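Local coordinates for protein ribonuclease J (Methanolobus psychrophilus R15, PDB 5HAB) that probably degrades RNA as an exoribonuclease of the beta-CASP group of the metallo-beta-lactamase family, at residues H432-I435 with Q436-S439. The protein carries 1 engineered substitution. Residues are numbered along the deposited sequence; the frame is centred on the assembly and turned at random.
Sequences HGTI and QMHS. With nucleotides of chain D.
Thr434 and Met437 meet across the first turn of helix 435-447. Thr434 is its N-cap. With chi1 at 58°, OG1 sits between the backbone N and the carbonyl carbon and faces the start of the helix. There it accepts a weak but nearly straight bond from Met437 N at 3.3 Å. The Met437 side chain crosses the threonine at a slant, and its CG lies 3.2 Å from Thr434 OG1. SD comes back to Thr434 N, which gives it a weak hydrogen bond at 3.6 Å. The two residues form a capping box, with a sulfur as the returning acceptor. SD also packs on CA of Gly433, and CE reaches the adenine of A1 of chain D, 3.8 Å from its N6, so the helix meets the first nucleotide through this methyl.

On another side of the turn, the His438 ring turns one face to Thr434 O, which lies 2.9 Å from its plane, over the ring centre. The same oxygen accepts from His438 N. The ring nitrogens bond instead to Ser229 OG and Tyr34 O. This loop follows strand 427-431, at the edge of a sheet of the metallo-beta-lactamase fold. Its first residue, His432, points its CB away from the 436-439 segment, and its NE2 is hydrogen-bonded to NE2 of His109.

Gln436 bends at chi2, 72°, and folds back over the preceding residues. OE1 comes 3.3 Å from Thr434 CB, while CD and NE2 lie against Ile435 CG2. Ile435 O takes two bonds from Ser439, from N and OG, which arrive from opposite faces of the carbonyl plane. Ser439 also packs against Ile435 of the second subunit.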
ATOM      1  N   HIS B 432     -23.179   2.116   8.815  1.00 22.51           N
ATOM      2  CA  HIS B 432     -21.929   2.103   9.586  1.00 25.61           C
ATOM      3  C   HIS B 432     -20.691   2.057   8.699  1.00 28.28           C
ATOM      4  O   HIS B 432     -19.840   1.184   8.863  1.00 30.65           O
ATOM      5  CB  HIS B 432     -21.884   0.907  10.548  1.00 19.76           C
ATOM      6  CG  HIS B 432     -22.664   1.102  11.811  1.00 38.37           C
ATOM      7  ND1 HIS B 432     -23.922   1.664  11.834  1.00 41.76           N
ATOM      8  CD2 HIS B 432     -22.362   0.803  13.097  1.00 32.79           C
ATOM      9  CE1 HIS B 432     -24.361   1.707  13.081  1.00 29.32           C
ATOM     10  NE2 HIS B 432     -23.434   1.185  13.866  1.00 32.03           N
ATOM     11  N   GLY B 433     -20.577   2.999   7.773  1.00 28.13           N
ATOM     12  CA  GLY B 433     -19.384   3.065   6.955  1.00 27.69           C
ATOM     13  C   GLY B 433     -19.429   4.101   5.857  1.00 38.42           C
ATOM     14  O   GLY B 433     -20.400   4.847   5.720  1.00 27.07           O
ATOM     15  N   THR B 434     -18.353   4.147   5.080  1.00 27.86           N
ATOM     16  CA  THR B 434     -18.258   5.030   3.930  1.00 23.69           C
ATOM     17  C   THR B 434     -19.039   4.444   2.769  1.00 18.35           C
ATOM     18  O   THR B 434     -19.505   3.306   2.840  1.00 25.39           O
ATOM     19  CB  THR B 434     -16.806   5.233   3.508  1.00 21.67           C
ATOM     20  OG1 THR B 434     -16.226   3.955   3.222  1.00 28.98           O
ATOM     21  CG2 THR B 434     -16.013   5.908   4.641  1.00 21.72           C
ATOM     22  N   ILE B 435     -19.188   5.213   1.698  1.00 21.86           N
ATOM     23  CA  ILE B 435     -19.821   4.686   0.500  1.00 27.90           C
ATOM     24  C   ILE B 435     -18.960   3.569  -0.112  1.00 29.24           C
ATOM     25  O   ILE B 435     -19.489   2.648  -0.729  1.00 29.82           O
ATOM     26  CB  ILE B 435     -20.133   5.817  -0.514  1.00 29.34           C
ATOM     27  CG1 ILE B 435     -20.957   5.267  -1.693  1.00 23.66           C
ATOM     28  CG2 ILE B 435     -18.854   6.531  -0.967  1.00 20.68           C
ATOM     29  CD1 ILE B 435     -21.442   6.338  -2.656  1.00 29.99           C
ATOM     30  N   GLN B 436     -17.646   3.615   0.094  1.00 20.84           N
ATOM     31  CA  GLN B 436     -16.771   2.543  -0.394  1.00 31.38           C
ATOM     32  C   GLN B 436     -17.073   1.187   0.280  1.00 23.43           C
ATOM     33  O   GLN B 436     -17.186   0.134  -0.391  1.00 31.71           O
ATOM     34  CB  GLN B 436     -15.299   2.924  -0.184  1.00 26.00           C
ATOM     35  CG  GLN B 436     -14.787   4.053  -1.096  1.00 34.92           C
ATOM     36  CD  GLN B 436     -15.335   5.442  -0.755  1.00 56.18           C
ATOM     37  OE1 GLN B 436     -15.742   5.718   0.381  1.00 41.29           O
ATOM     38  NE2 GLN B 436     -15.345   6.324  -1.752  1.00 50.61           N
ATOM     39  N   MET B 437     -17.227   1.221   1.605  1.00 26.00           N
ATOM     40  CA  MET B 437     -17.583   0.023   2.366  1.00 19.22           C
ATOM     41  C   MET B 437     -18.938  -0.500   1.898  1.00 18.87           C
ATOM     42  O   MET B 437     -19.123  -1.710   1.709  1.00 29.66           O
ATOM     43  CB  MET B 437     -17.606   0.316   3.873  1.00 21.63           C
ATOM     44  CG  MET B 437     -16.312   0.950   4.402  1.00 32.81           C
ATOM     45  SD  MET B 437     -16.337   1.331   6.175  1.00 33.50           S
ATOM     46  CE  MET B 437     -14.654   1.870   6.445  1.00 33.29           C
ATOM     47  N   HIS B 438     -19.878   0.424   1.686  1.00 22.91           N
ATOM     48  CA  HIS B 438     -21.206   0.056   1.203  1.00 24.20           C
ATOM     49  C   HIS B 438     -21.087  -0.612  -0.168  1.00 26.13           C
ATOM     50  O   HIS B 438     -21.813  -1.546  -0.449  1.00 23.70           O
ATOM     51  CB  HIS B 438     -22.143   1.271   1.114  1.00 24.59           C
ATOM     52  CG  HIS B 438     -22.272   2.036   2.394  1.00 18.46           C
ATOM     53  ND1 HIS B 438     -22.097   1.459   3.633  1.00 27.37           N
ATOM     54  CD2 HIS B 438     -22.537   3.347   2.625  1.00 19.00           C
ATOM     55  CE1 HIS B 438     -22.254   2.376   4.571  1.00 22.71           C
ATOM     56  NE2 HIS B 438     -22.520   3.530   3.985  1.00 23.62           N
ATOM     57  N   SER B 439     -20.169  -0.140  -1.009  1.00 24.63           N
ATOM     58  CA  SER B 439     -19.924  -0.762  -2.315  1.00 23.24           C
ATOM     59  C   SER B 439     -19.506  -2.219  -2.164  1.00 22.60           C
ATOM     60  O   SER B 439     -19.980  -3.106  -2.909  1.00 35.26           O
ATOM     61  CB  SER B 439     -18.848   0.003  -3.088  1.00 30.27           C
ATOM     62  OG  SER B 439     -19.246   1.344  -3.306  1.00 44.16           O
TER
ATOM     63  OP3   A D   1     -10.474  -3.768  15.226  1.00 60.06           O
ATOM     64  P     A D   1     -11.923  -3.557  14.994  1.00 52.80           P
ATOM     65  OP1   A D   1     -12.661  -3.919  16.231  1.00 49.39           O
ATOM     66  OP2   A D   1     -12.288  -4.218  13.717  1.00 51.04           O
ATOM     67  O5'   A D   1     -12.126  -2.007  14.723  1.00 68.43           O
ATOM     68  C5'   A D   1     -11.581  -1.020  15.591  1.00 84.49           C
ATOM     69  C4'   A D   1     -12.267   0.308  15.386  1.00 94.56           C
ATOM     70  O4'   A D   1     -11.820   0.868  14.119  1.00 88.52           O
ATOM     71  C3'   A D   1     -13.790   0.228  15.309  1.00 84.04           C
ATOM     72  O3'   A D   1     -14.388   1.367  15.922  1.00105.02           O
ATOM     73  C2'   A D   1     -14.066   0.227  13.808  1.00 84.75           C
ATOM     74  O2'   A D   1     -15.332   0.740  13.447  1.00 83.99           O
ATOM     75  C1'   A D   1     -12.928   1.091  13.265  1.00 97.70           C
ATOM     76  N9    A D   1     -12.531   0.704  11.907  1.00107.17           N
ATOM     77  C8    A D   1     -12.414  -0.585  11.436  1.00 90.78           C
ATOM     78  N7    A D   1     -12.055  -0.670  10.178  1.00 88.12           N
ATOM     79  C5    A D   1     -11.930   0.657   9.785  1.00102.41           C
ATOM     80  C6    A D   1     -11.574   1.241   8.556  1.00106.15           C
ATOM     81  N6    A D   1     -11.266   0.535   7.461  1.00 88.68           N
ATOM     82  N1    A D   1     -11.543   2.592   8.493  1.00111.50           N
ATOM     83  C2    A D   1     -11.853   3.297   9.591  1.00 99.33           C
ATOM     84  N3    A D   1     -12.202   2.863  10.803  1.00 95.64           N
ATOM     85  C4    A D   1     -12.224   1.516  10.837  1.00102.13           C
TER